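Local coordinates for protein actin depolymerization factor 2 (Plasmodium berghei, PDB 2XFA) that is an ADF/cofilin-family protein that probably binds actin and promotes actin filament turnover in the malaria parasite, at residues A[10-16]-A[39-44]; A[33-37]-A[109-113]; A[57-61]-A[137-142]; A[67-72]-A[96-102]. All coordinates share one frame; numbering follows the deposited sequence.

Contact 1: A[10-16]-A[39-44]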
loop_
_atom_site.group_PDB
_atom_site.type_symbol
_atom_site.label_atom_id
_atom_site.label_comp_id
_atom_site.label_asym_id
_atom_site.label_seq_id
_atom_site.Cartn_x
_atom_site.Cartn_y
_atom_site.Cartn_z
ATOM N N VAL A 10 7.817 13.351 10.749
ATOM C CA VAL A 10 8.028 13.093 9.326
ATOM C C VAL A 10 7.019 13.855 8.448
ATOM O O VAL A 10 5.873 14.060 8.848
ATOM C CB VAL A 10 8.044 11.568 9.007
ATOM C CG1 VAL A 10 7.758 10.752 10.256
ATOM C CG2 VAL A 10 7.065 11.231 7.892
ATOM N N ASN A 11 7.474 14.304 7.277
ATOM C CA ASN A 11 6.615 14.966 6.297
ATOM C C ASN A 11 6.488 14.144 5.014
ATOM O O ASN A 11 7.170 13.116 4.844
ATOM C CB ASN A 11 7.137 16.365 5.961
ATOM C CG ASN A 11 8.241 16.346 4.910
ATOM O OD1 ASN A 11 8.890 15.325 4.694
ATOM N ND2 ASN A 11 8.458 17.483 4.255
ATOM N N VAL A 12 5.639 14.615 4.104
ATOM C CA VAL A 12 5.283 13.851 2.910
ATOM C C VAL A 12 5.769 14.517 1.622
ATOM O O VAL A 12 5.364 15.632 1.302
ATOM C CB VAL A 12 3.751 13.672 2.805
ATOM C CG1 VAL A 12 3.405 12.693 1.685
ATOM C CG2 VAL A 12 3.170 13.208 4.128
ATOM N N SER A 13 6.615 13.815 0.876
ATOM C CA SER A 13 7.152 14.316 -0.385
ATOM C C SER A 13 6.078 14.458 -1.454
ATOM O O SER A 13 5.201 13.609 -1.577
ATOM C CB SER A 13 8.252 13.391 -0.907
ATOM O OG SER A 13 8.749 13.868 -2.150
ATOM N N ASP A 14 6.176 15.522 -2.247
ATOM C CA ASP A 14 5.174 15.834 -3.267
ATOM C C ASP A 14 5.093 14.818 -4.408
ATOM O O ASP A 14 4.037 14.656 -5.015
ATOM C CB ASP A 14 5.403 17.242 -3.816
ATOM C CG ASP A 14 5.447 18.287 -2.716
ATOM O OD1 ASP A 14 4.363 18.697 -2.247
ATOM O OD2 ASP A 14 6.564 18.678 -2.306
ATOM N N GLU A 15 6.199 14.138 -4.700
ATOM C CA GLU A 15 6.173 13.032 -5.656
ATOM C C GLU A 15 5.157 11.968 -5.213
ATOM O O GLU A 15 4.597 11.246 -6.042
ATOM C CB GLU A 15 7.560 12.397 -5.797
ATOM C CG GLU A 15 8.140 12.420 -7.221
ATOM C CD GLU A 15 8.005 11.085 -7.972
ATOM O OE1 GLU A 15 7.389 11.079 -9.063
ATOM O OE2 GLU A 15 8.527 10.053 -7.488
ATOM N N CYS A 16 4.925 11.878 -3.906
ATOM C CA CYS A 16 4.027 10.864 -3.360
ATOM C C CYS A 16 2.647 11.013 -3.956
ATOM O O CYS A 16 2.098 10.056 -4.510
ATOM C CB CYS A 16 3.934 10.971 -1.844
ATOM S SG CYS A 16 5.368 10.294 -1.001
ATOM N N LEU A 39 14.070 8.620 8.122
ATOM C CA LEU A 39 13.240 8.839 9.300
ATOM C C LEU A 39 12.521 10.177 9.317
ATOM O O LEU A 39 12.129 10.640 10.384
ATOM C CB LEU A 39 14.083 8.717 10.571
ATOM C CG LEU A 39 14.311 7.324 11.151
ATOM C CD1 LEU A 39 14.569 6.316 10.046
ATOM C CD2 LEU A 39 15.459 7.350 12.153
ATOM N N GLU A 40 12.347 10.811 8.163
ATOM C CA GLU A 40 11.726 12.133 8.180
ATOM C C GLU A 40 10.987 12.550 6.904
ATOM O O GLU A 40 10.443 13.650 6.829
ATOM C CB GLU A 40 12.759 13.205 8.580
ATOM C CG GLU A 40 12.148 14.576 8.917
ATOM C CD GLU A 40 13.102 15.501 9.669
ATOM O OE1 GLU A 40 14.245 15.081 9.963
ATOM O OE2 GLU A 40 12.703 16.652 9.966
ATOM N N LYS A 41 10.958 11.686 5.901
ATOM C CA LYS A 41 10.315 12.060 4.652
ATOM C C LYS A 41 9.672 10.829 4.044
ATOM O O LYS A 41 10.354 9.843 3.819
ATOM C CB LYS A 41 11.367 12.603 3.697
ATOM C CG LYS A 41 10.871 13.578 2.656
ATOM C CD LYS A 41 12.000 13.912 1.690
ATOM C CE LYS A 41 11.789 15.263 1.029
ATOM N NZ LYS A 41 10.457 15.352 0.361
ATOM N N ILE A 42 8.370 10.871 3.766
ATOM C CA ILE A 42 7.740 9.719 3.121
ATOM C C ILE A 42 8.033 9.834 1.641
ATOM O O ILE A 42 7.824 10.890 1.054
ATOM C CB ILE A 42 6.243 9.629 3.399
ATOM C CG1 ILE A 42 6.019 9.495 4.914
ATOM C CG2 ILE A 42 5.611 8.460 2.599
ATOM C CD1 ILE A 42 4.600 9.245 5.317
ATOM N N VAL A 43 8.578 8.769 1.056
ATOM C CA VAL A 43 8.992 8.793 -0.352
ATOM C C VAL A 43 8.514 7.541 -1.133
ATOM O O VAL A 43 8.152 6.535 -0.534
ATOM C CB VAL A 43 10.527 8.950 -0.458
ATOM C CG1 VAL A 43 11.217 7.680 -0.027
ATOM C CG2 VAL A 43 10.937 9.301 -1.861
ATOM N N VAL A 44 8.502 7.627 -2.458
ATOM C CA VAL A 44 8.176 6.502 -3.322
ATOM C C VAL A 44 9.312 5.476 -3.322
ATOM O O VAL A 44 10.461 5.807 -3.607
ATOM C CB VAL A 44 7.971 6.969 -4.769
ATOM C CG1 VAL A 44 7.808 5.773 -5.691
ATOM C CG2 VAL A 44 6.781 7.883 -4.860
#

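Contact 2: A[33-37]-A[109-113]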
loop_
_atom_site.group_PDB
_atom_site.type_symbol
_atom_site.label_atom_id
_atom_site.label_comp_id
_atom_site.label_asym_id
_atom_site.label_seq_id
_atom_site.Cartn_x
_atom_site.Cartn_y
_atom_site.Cartn_z
ATOM N N ILE A 33 4.579 1.613 -3.724
ATOM C CA ILE A 33 5.006 1.330 -2.368
ATOM C C ILE A 33 5.785 2.559 -1.891
ATOM O O ILE A 33 6.613 3.076 -2.617
ATOM C CB ILE A 33 5.871 0.041 -2.307
ATOM C CG1 ILE A 33 5.011 -1.166 -2.687
ATOM C CG2 ILE A 33 6.401 -0.186 -0.910
ATOM C CD1 ILE A 33 5.765 -2.416 -2.851
ATOM N N TYR A 34 5.474 3.042 -0.691
ATOM C CA TYR A 34 6.103 4.231 -0.127
ATOM C C TYR A 34 6.892 3.826 1.086
ATOM O O TYR A 34 6.541 2.849 1.744
ATOM C CB TYR A 34 5.036 5.210 0.392
ATOM C CG TYR A 34 4.118 5.760 -0.641
ATOM C CD1 TYR A 34 4.476 6.870 -1.386
ATOM C CD2 TYR A 34 2.877 5.185 -0.866
ATOM C CE1 TYR A 34 3.626 7.394 -2.329
ATOM C CE2 TYR A 34 2.027 5.693 -1.811
ATOM C CZ TYR A 34 2.408 6.806 -2.539
ATOM O OH TYR A 34 1.564 7.328 -3.483
ATOM N N LYS A 35 7.900 4.616 1.447
ATOM C CA LYS A 35 8.629 4.321 2.656
ATOM C C LYS A 35 9.050 5.611 3.330
ATOM O O LYS A 35 9.003 6.684 2.737
ATOM C CB LYS A 35 9.882 3.510 2.321
ATOM C CG LYS A 35 10.894 4.326 1.562
ATOM C CD LYS A 35 12.005 3.465 0.958
ATOM C CE LYS A 35 13.349 4.193 1.056
ATOM N NZ LYS A 35 14.083 4.229 -0.240
ATOM N N ILE A 36 9.452 5.514 4.586
ATOM C CA ILE A 36 10.031 6.680 5.245
ATOM C C ILE A 36 11.537 6.641 5.060
ATOM O O ILE A 36 12.212 5.723 5.516
ATOM C CB ILE A 36 9.648 6.752 6.723
ATOM C CG1 ILE A 36 8.119 6.813 6.836
ATOM C CG2 ILE A 36 10.302 7.977 7.381
ATOM C CD1 ILE A 36 7.568 6.580 8.226
ATOM N N GLU A 37 12.051 7.627 4.348
ATOM C CA GLU A 37 13.480 7.732 4.130
ATOM C C GLU A 37 14.136 8.576 5.207
ATOM O O GLU A 37 13.640 9.644 5.570
ATOM C CB GLU A 37 13.764 8.331 2.756
ATOM C CG GLU A 37 15.163 8.023 2.248
ATOM C CD GLU A 37 15.473 8.700 0.925
ATOM O OE1 GLU A 37 15.055 9.867 0.739
ATOM O OE2 GLU A 37 16.141 8.060 0.082
ATOM N N LEU A 109 6.907 4.957 14.381
ATOM C CA LEU A 109 6.990 6.040 13.410
ATOM C C LEU A 109 6.071 5.847 12.197
ATOM O O LEU A 109 5.404 6.778 11.760
ATOM C CB LEU A 109 8.420 6.219 12.932
ATOM C CG LEU A 109 8.632 7.595 12.299
ATOM C CD1 LEU A 109 8.890 8.641 13.391
ATOM C CD2 LEU A 109 9.777 7.561 11.303
ATOM N N TYR A 110 6.047 4.645 11.634
ATOM C CA TYR A 110 5.151 4.388 10.514
ATOM C C TYR A 110 3.677 4.550 10.912
ATOM O O TYR A 110 2.895 5.165 10.199
ATOM C CB TYR A 110 5.402 3.000 9.920
ATOM C CG TYR A 110 6.450 2.999 8.844
ATOM C CD1 TYR A 110 7.794 2.844 9.151
ATOM C CD2 TYR A 110 6.100 3.153 7.527
ATOM C CE1 TYR A 110 8.760 2.818 8.139
ATOM C CE2 TYR A 110 7.046 3.114 6.518
ATOM C CZ TYR A 110 8.369 2.946 6.833
ATOM O OH TYR A 110 9.291 2.940 5.826
ATOM N N ALA A 111 3.305 3.986 12.049
ATOM C CA ALA A 111 1.938 4.091 12.515
ATOM C C ALA A 111 1.597 5.542 12.794
ATOM O O ALA A 111 0.518 5.993 12.458
ATOM C CB ALA A 111 1.724 3.246 13.761
ATOM N N ALA A 112 2.530 6.279 13.391
ATOM C CA ALA A 112 2.227 7.642 13.804
ATOM C C ALA A 112 2.196 8.590 12.617
ATOM O O ALA A 112 1.686 9.690 12.732
ATOM C CB ALA A 112 3.220 8.130 14.855
ATOM N N SER A 113 2.730 8.141 11.484
ATOM C CA SER A 113 2.830 8.933 10.254
ATOM C C SER A 113 1.766 8.544 9.231
ATOM O O SER A 113 1.506 9.281 8.279
ATOM C CB SER A 113 4.204 8.718 9.595
ATOM O OG SER A 113 5.269 9.171 10.421
#

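Contact 3: A[57-61]-A[137-142]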
loop_
_atom_site.group_PDB
_atom_site.type_symbol
_atom_site.label_atom_id
_atom_site.label_comp_id
_atom_site.label_asym_id
_atom_site.label_seq_id
_atom_site.Cartn_x
_atom_site.Cartn_y
_atom_site.Cartn_z
ATOM N N ASP A 57 -4.552 -11.936 -7.621
ATOM C CA ASP A 57 -3.560 -12.814 -7.050
ATOM C C ASP A 57 -2.188 -12.482 -7.594
ATOM O O ASP A 57 -1.221 -12.447 -6.842
ATOM C CB ASP A 57 -3.968 -14.229 -7.352
ATOM C CG ASP A 57 -5.459 -14.420 -7.157
ATOM O OD1 ASP A 57 -5.865 -14.710 -6.011
ATOM O OD2 ASP A 57 -6.227 -14.217 -8.127
ATOM N N ASN A 58 -2.100 -12.176 -8.880
ATOM C CA ASN A 58 -0.807 -11.773 -9.407
ATOM C C ASN A 58 -0.362 -10.429 -8.863
ATOM O O ASN A 58 0.823 -10.206 -8.640
ATOM C CB ASN A 58 -0.785 -11.768 -10.932
ATOM C CG ASN A 58 0.500 -12.358 -11.489
ATOM O OD1 ASN A 58 1.499 -11.657 -11.668
ATOM N ND2 ASN A 58 0.485 -13.663 -11.748
ATOM N N ILE A 59 -1.288 -9.511 -8.632
ATOM C CA ILE A 59 -0.825 -8.224 -8.155
ATOM C C ILE A 59 -0.340 -8.332 -6.697
ATOM O O ILE A 59 0.684 -7.768 -6.337
ATOM C CB ILE A 59 -1.851 -7.092 -8.425
ATOM C CG1 ILE A 59 -1.321 -5.760 -7.921
ATOM C CG2 ILE A 59 -3.172 -7.385 -7.763
ATOM C CD1 ILE A 59 -1.703 -5.499 -6.527
ATOM N N ILE A 60 -1.087 -9.065 -5.880
ATOM C CA ILE A 60 -0.740 -9.362 -4.497
ATOM C C ILE A 60 0.628 -10.077 -4.425
ATOM O O ILE A 60 1.463 -9.747 -3.582
ATOM C CB ILE A 60 -1.822 -10.252 -3.848
ATOM C CG1 ILE A 60 -3.138 -9.476 -3.681
ATOM C CG2 ILE A 60 -1.352 -10.814 -2.514
ATOM C CD1 ILE A 60 -4.343 -10.390 -3.450
ATOM N N MET A 61 0.867 -11.005 -5.347
ATOM C CA MET A 61 2.166 -11.687 -5.412
ATOM C C MET A 61 3.299 -10.706 -5.699
ATOM O O MET A 61 4.352 -10.734 -5.039
ATOM C CB MET A 61 2.129 -12.804 -6.448
ATOM C CG MET A 61 3.426 -13.553 -6.609
ATOM S SD MET A 61 3.361 -14.590 -8.078
ATOM C CE MET A 61 3.042 -13.361 -9.342
ATOM N N PHE A 137 1.258 -12.980 4.310
ATOM C CA PHE A 137 0.830 -11.737 3.678
ATOM C C PHE A 137 -0.222 -12.024 2.586
ATOM O O PHE A 137 -1.334 -11.533 2.625
ATOM C CB PHE A 137 2.026 -10.978 3.089
ATOM C CG PHE A 137 1.644 -9.672 2.410
ATOM C CD1 PHE A 137 1.462 -9.606 1.039
ATOM C CD2 PHE A 137 1.443 -8.522 3.155
ATOM C CE1 PHE A 137 1.094 -8.408 0.409
ATOM C CE2 PHE A 137 1.070 -7.318 2.537
ATOM C CZ PHE A 137 0.907 -7.270 1.156
ATOM N N GLU A 138 0.154 -12.855 1.632
ATOM C CA GLU A 138 -0.615 -13.087 0.419
ATOM C C GLU A 138 -1.978 -13.678 0.728
ATOM O O GLU A 138 -2.975 -13.251 0.164
ATOM C CB GLU A 138 0.181 -14.024 -0.497
ATOM C CG GLU A 138 -0.241 -14.074 -1.949
ATOM C CD GLU A 138 0.670 -14.999 -2.777
ATOM O OE1 GLU A 138 1.754 -14.545 -3.211
ATOM O OE2 GLU A 138 0.306 -16.183 -2.986
ATOM N N GLU A 139 -2.031 -14.654 1.627
ATOM C CA GLU A 139 -3.315 -15.270 1.964
ATOM C C GLU A 139 -4.191 -14.335 2.795
ATOM O O GLU A 139 -5.402 -14.284 2.641
ATOM C CB GLU A 139 -3.103 -16.589 2.710
ATOM C CG GLU A 139 -4.410 -17.202 3.190
ATOM C CD GLU A 139 -4.301 -18.683 3.548
ATOM O OE1 GLU A 139 -3.235 -19.105 4.062
ATOM O OE2 GLU A 139 -5.299 -19.419 3.327
ATOM N N GLU A 140 -3.563 -13.579 3.679
ATOM C CA GLU A 140 -4.308 -12.698 4.550
ATOM C C GLU A 140 -4.929 -11.553 3.746
ATOM O O GLU A 140 -6.102 -11.255 3.890
ATOM C CB GLU A 140 -3.408 -12.156 5.663
ATOM C CG GLU A 140 -4.166 -11.908 6.949
ATOM C CD GLU A 140 -3.269 -11.588 8.133
ATOM O OE1 GLU A 140 -2.995 -12.511 8.944
ATOM O OE2 GLU A 140 -2.866 -10.407 8.261
ATOM N N LEU A 141 -4.142 -10.906 2.898
ATOM C CA LEU A 141 -4.690 -9.805 2.112
ATOM C C LEU A 141 -5.860 -10.296 1.265
ATOM O O LEU A 141 -6.881 -9.625 1.174
ATOM C CB LEU A 141 -3.644 -9.194 1.196
ATOM C CG LEU A 141 -3.455 -7.699 0.938
ATOM C CD1 LEU A 141 -2.848 -7.513 -0.448
ATOM C CD2 LEU A 141 -4.682 -6.846 1.132
ATOM N N LYS A 142 -5.696 -11.455 0.627
ATOM C CA LYS A 142 -6.780 -12.017 -0.182
ATOM C C LYS A 142 -8.041 -12.242 0.665
ATOM O O LYS A 142 -9.135 -11.810 0.289
ATOM C CB LYS A 142 -6.326 -13.296 -0.903
ATOM C CG LYS A 142 -7.313 -13.794 -1.946
ATOM C CD LYS A 142 -6.684 -14.893 -2.818
ATOM C CE LYS A 142 -7.722 -15.608 -3.685
ATOM N NZ LYS A 142 -8.525 -14.666 -4.528
#

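Contact 4: A[67-72]-A[96-102]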
loop_
_atom_site.group_PDB
_atom_site.type_symbol
_atom_site.label_atom_id
_atom_site.label_comp_id
_atom_site.label_asym_id
_atom_site.label_seq_id
_atom_site.Cartn_x
_atom_site.Cartn_y
_atom_site.Cartn_z
ATOM N N LEU A 67 8.208 -6.744 -0.373
ATOM C CA LEU A 67 8.129 -6.506 1.063
ATOM C C LEU A 67 9.081 -7.410 1.826
ATOM O O LEU A 67 9.525 -8.423 1.299
ATOM C CB LEU A 67 6.691 -6.749 1.547
ATOM C CG LEU A 67 5.672 -5.853 0.823
ATOM C CD1 LEU A 67 4.245 -6.192 1.257
ATOM C CD2 LEU A 67 5.991 -4.370 1.072
ATOM N N LYS A 68 9.375 -7.067 3.077
ATOM C CA LYS A 68 10.228 -7.926 3.913
ATOM C C LYS A 68 9.629 -8.064 5.297
ATOM O O LYS A 68 8.841 -7.240 5.720
ATOM C CB LYS A 68 11.625 -7.320 4.050
ATOM C CG LYS A 68 12.305 -6.989 2.728
ATOM C CD LYS A 68 13.782 -6.630 2.945
ATOM C CE LYS A 68 14.557 -6.580 1.629
ATOM N NZ LYS A 68 16.000 -6.247 1.843
ATOM N N ASN A 69 10.056 -9.076 6.026
ATOM C CA ASN A 69 9.561 -9.293 7.369
ATOM C C ASN A 69 10.084 -8.259 8.358
ATOM O O ASN A 69 9.697 -8.249 9.506
ATOM C CB ASN A 69 10.035 -10.646 7.831
ATOM C CG ASN A 69 8.921 -11.534 8.232
ATOM O OD1 ASN A 69 7.732 -11.173 8.098
ATOM N ND2 ASN A 69 9.274 -12.718 8.715
ATOM N N THR A 70 11.019 -7.424 7.934
ATOM C CA THR A 70 11.752 -6.616 8.895
ATOM C C THR A 70 11.607 -5.123 8.610
ATOM O O THR A 70 12.299 -4.313 9.218
ATOM C CB THR A 70 13.259 -6.904 8.812
ATOM O OG1 THR A 70 13.681 -6.611 7.474
ATOM C CG2 THR A 70 13.578 -8.359 9.175
ATOM N N GLU A 71 10.753 -4.755 7.662
ATOM C CA GLU A 71 10.497 -3.345 7.418
ATOM C C GLU A 71 9.064 -2.971 7.049
ATOM O O GLU A 71 8.426 -3.629 6.232
ATOM C CB GLU A 71 11.458 -2.768 6.396
ATOM C CG GLU A 71 11.527 -3.459 5.086
ATOM C CD GLU A 71 12.754 -3.005 4.322
ATOM O OE1 GLU A 71 13.314 -1.950 4.701
ATOM O OE2 GLU A 71 13.163 -3.700 3.365
ATOM N N CYS A 72 8.594 -1.877 7.647
ATOM C CA CYS A 72 7.276 -1.315 7.349
ATOM C C CYS A 72 7.198 -0.607 5.998
ATOM O O CYS A 72 8.156 0.024 5.550
ATOM C CB CYS A 72 6.871 -0.358 8.460
ATOM S SG CYS A 72 6.845 -1.118 10.071
ATOM N N PHE A 96 -1.174 -0.750 5.081
ATOM C CA PHE A 96 -0.069 -0.467 5.965
ATOM C C PHE A 96 0.525 -1.815 6.377
ATOM O O PHE A 96 -0.057 -2.565 7.181
ATOM C CB PHE A 96 -0.535 0.346 7.172
ATOM C CG PHE A 96 0.525 0.560 8.228
ATOM C CD1 PHE A 96 1.886 0.549 7.902
ATOM C CD2 PHE A 96 0.155 0.795 9.544
ATOM C CE1 PHE A 96 2.842 0.747 8.887
ATOM C CE2 PHE A 96 1.110 0.991 10.535
ATOM C CZ PHE A 96 2.446 0.977 10.218
ATOM N N TRP A 97 1.673 -2.115 5.784
ATOM C CA TRP A 97 2.451 -3.324 6.103
ATOM C C TRP A 97 3.338 -3.032 7.291
ATOM O O TRP A 97 4.238 -2.179 7.223
ATOM C CB TRP A 97 3.314 -3.689 4.918
ATOM C CG TRP A 97 4.308 -4.823 5.142
ATOM C CD1 TRP A 97 5.657 -4.759 4.937
ATOM C CD2 TRP A 97 4.039 -6.166 5.585
ATOM N NE1 TRP A 97 6.252 -5.989 5.210
ATOM C CE2 TRP A 97 5.288 -6.861 5.623
ATOM C CE3 TRP A 97 2.881 -6.853 5.936
ATOM C CZ2 TRP A 97 5.397 -8.209 6.007
ATOM C CZ3 TRP A 97 2.987 -8.182 6.334
ATOM C CH2 TRP A 97 4.241 -8.844 6.369
ATOM N N SER A 98 3.050 -3.713 8.388
ATOM C CA SER A 98 3.773 -3.505 9.618
ATOM C C SER A 98 4.120 -4.837 10.269
ATOM O O SER A 98 3.403 -5.295 11.157
ATOM C CB SER A 98 2.931 -2.652 10.582
ATOM O OG SER A 98 3.667 -2.318 11.745
ATOM N N PRO A 99 5.229 -5.466 9.834
ATOM C CA PRO A 99 5.576 -6.809 10.328
ATOM C C PRO A 99 6.196 -6.787 11.711
ATOM O O PRO A 99 6.748 -5.775 12.148
ATOM C CB PRO A 99 6.602 -7.329 9.295
ATOM C CG PRO A 99 7.258 -6.131 8.767
ATOM C CD PRO A 99 6.198 -4.975 8.837
ATOM N N GLY A 100 6.109 -7.925 12.385
ATOM C CA GLY A 100 6.575 -8.053 13.751
ATOM C C GLY A 100 8.066 -7.889 13.951
ATOM O O GLY A 100 8.490 -7.448 15.022
ATOM N N LEU A 101 8.865 -8.227 12.936
ATOM C CA LEU A 101 10.325 -8.175 13.078
ATOM C C LEU A 101 10.913 -6.818 12.721
ATOM O O LEU A 101 12.124 -6.643 12.702
ATOM C CB LEU A 101 11.005 -9.284 12.258
ATOM C CG LEU A 101 10.868 -10.645 12.922
ATOM C CD1 LEU A 101 11.578 -11.731 12.087
ATOM C CD2 LEU A 101 11.454 -10.570 14.349
ATOM N N SER A 102 10.052 -5.863 12.405
ATOM C CA SER A 102 10.513 -4.508 12.201
ATOM C C SER A 102 10.811 -3.952 13.593
ATOM O O SER A 102 10.106 -4.270 14.553
ATOM C CB SER A 102 9.433 -3.700 11.476
ATOM O OG SER A 102 9.770 -2.334 11.454
#

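Contact 1: A[10-16]-A[39-44]
Asn11 and Val12 pair in parallel with Lys41 and Ile42, placing the short strand 11-12 at the outer edge of the mixed sheet of the ADF/cofilin fold. Three backbone bonds define the register: Asn11 N to Glu40 O at 3.1 Å, Ile42 N to Asn11 O at 2.8 Å, and Ser13 N to Ile42 O at 3.2 Å. Glu40 and Lys41 both lie opposite Glu37, a classic beta bulge. Beyond Ser13 the chain leads into helix 14-24, and the pairing ends.

Ile42 carries the side-chain contact on the face it shares with Val12. Its CG1 lies 3.6 Å from Val10 CG2, while its CG2, directed away from the backbone N, faces the sulfur of Cys16. Tyr34 and Ile36 of the adjoining strand also touch Ile42, so this side chain is buried. On the other face the Lys41 chain runs out extended alongside Asn11 and bends only at its last torsion (chi4 -54°), which brings NZ to 3.2 Å from Ser13 CB. Farther along, Glu15 reaches across Val44 at about a right angle, OE2 beside the CG2 methyl. The SG of Cys16 lies 3.3 Å from Ile42 O, the same carbonyl oxygen that accepts the Ser13 N-H.

Contact 2: A[33-37]-A[109-113]
This is a helix-on-sheet contact of the ADF/cofilin fold, in which helix 104-118 lies over one face of the central sheet and meets strand 31-37 through Ile36 and Tyr110. The short segment axes are 10.0 Å apart at closest approach and their directions differ by 114°, so the helix runs across the strand.

Ile36 points at the helix. With CG1 turned away from its own carbonyl carbon and the chain extended beyond it, CD1 ends over the middle of the Tyr110 ring, 3.6 Å from the centroid and 4° off the normal: a CH-pi contact. The same methyl lies 3.9 Å from Leu109 CD2 and also comes near Ser113 OG. That hydroxyl is turned back to its own helix, where it donates to Leu109 O at 2.7 Å.

The isoleucine and the tyrosine pass each other in opposite directions, which carries the phenol oxygen back to the strand backbone. Tyr74 of strand 73-81 accompanies Tyr110 from the neighbouring part of the sheet, ring meeting ring, and its hydroxyl bonds to Tyr110 O. One tyrosine thus offers the strand both a ring face and a polar end: Tyr110 OH accepts the Ile36 N-H at 2.9 Å, nearly straight at 173°.

Contact 3: A[57-61]-A[137-142]
Ile60 meets Glu138 and Leu141 where helix 56-65 packs against the C-terminal helix 137-146, a helix-helix contact on one side of the central sheet in the ADF/cofilin fold. The short segment axes approach to 9.9 Å, and their N-to-C directions differ by 134°.

Ile60 makes the central part of the contact. Its CB is directed at the other helix and splits into two branches. The CG2 methyl, anti to the backbone N, meets the flank of Glu138, 3.5 Å from CG and 3.8 Å from CA. The other branch, set beside the backbone N (chi1 -68°), takes CG1 to 3.8 Å from Leu141 CD1. Beyond it, CD1 extends in the direction of the Lys142 stem, with CB of that lysine 4.3 Å away.

Polar chains flank this apolar centre. Glu138 runs alongside Met61, pointing the same way, and its OE1 lies 3.6 Å from Met61 CA. At the other end Lys142 stays extended until its final bend (chi4 54°), where NZ forms a salt bridge with Asp57 OD1 at 3.0 Å; as a hydrogen bond this is weak. Deeper in, Leu141 reaches Met79 of strand 73-81, and Phe137 meets Trp97 edge-to-face, continuing the packing toward the sheet.

The chemistry therefore divides into a buried aliphatic contact made by Ile60 and a salt bridge at the solvent side, with Asp57 exposed and Lys142 partly so. The ionic pair is probably well solvated and only weakly directional.

Contact 4: A[67-72]-A[96-102]
Trp97 packs against the loop 67-72, and its indole forms the tight part of the contact. Leu67 CD1 sits over one face, 4.2 Å from the centroid of the five-membered ring, while Pro99 CD, two residues on in the same segment as the indole, lies against the opposite face toward the rim. Between these two layers NE1 donates to Lys68 O at 2.9 Å; the oxygen lies only 9° out of the indole plane, and the N-H direction is somewhat bent at 149°. Faces and N-H together would restrict rotation of the indole. Cys72 adds a second close point, with CA 3.2 Å from Trp97 O and SG 3.5 Å from Ser102 OG.

The outer side is looser. There two type I beta turns, Lys68 to Glu71 and Pro99 to Ser102, lie against each other without a hydrogen bond between them. Asn69 O does come close to Pro99 and Leu101, but Thr70 CG2 stays 4.1 Å from Leu101 CB, and both residues are exposed. The Asn69 amide is held elsewhere, by Asp133 and Ile134.

In the ADF/cofilin fold this joins the loop after helix 56-65 to the end of strand 89-97. Trp97 also touches Ile75 of strand 73-81 and Ile130 of strand 126-130, while Glu106 of helix 104-118 accepts the Cys72 N-H.

Overall arrangement
From the N terminus, contact 1 closes first, returning strand 41-48 to the edge strand 11-12 around helix 14-24 and strand 31-37. Contact 2 starts inside that loop, so the two cross; it spans from strand 31-37 to helix 104-118. Contact 3 opens within contact 2 and ends beyond it, crossing it in turn, and joins helix 56-65 to the C-terminal helix. Contact 4 is nested inside both larger loops. In space, contacts 1 and 2 adjoin through neighbouring strands, with centres about 8 Å apart, whereas contacts 2 and 3 lie on opposite sides of the chain's centre. Contact 4 touches both, at the end of strand 89-97, between helix 104-118 and helix 137-146.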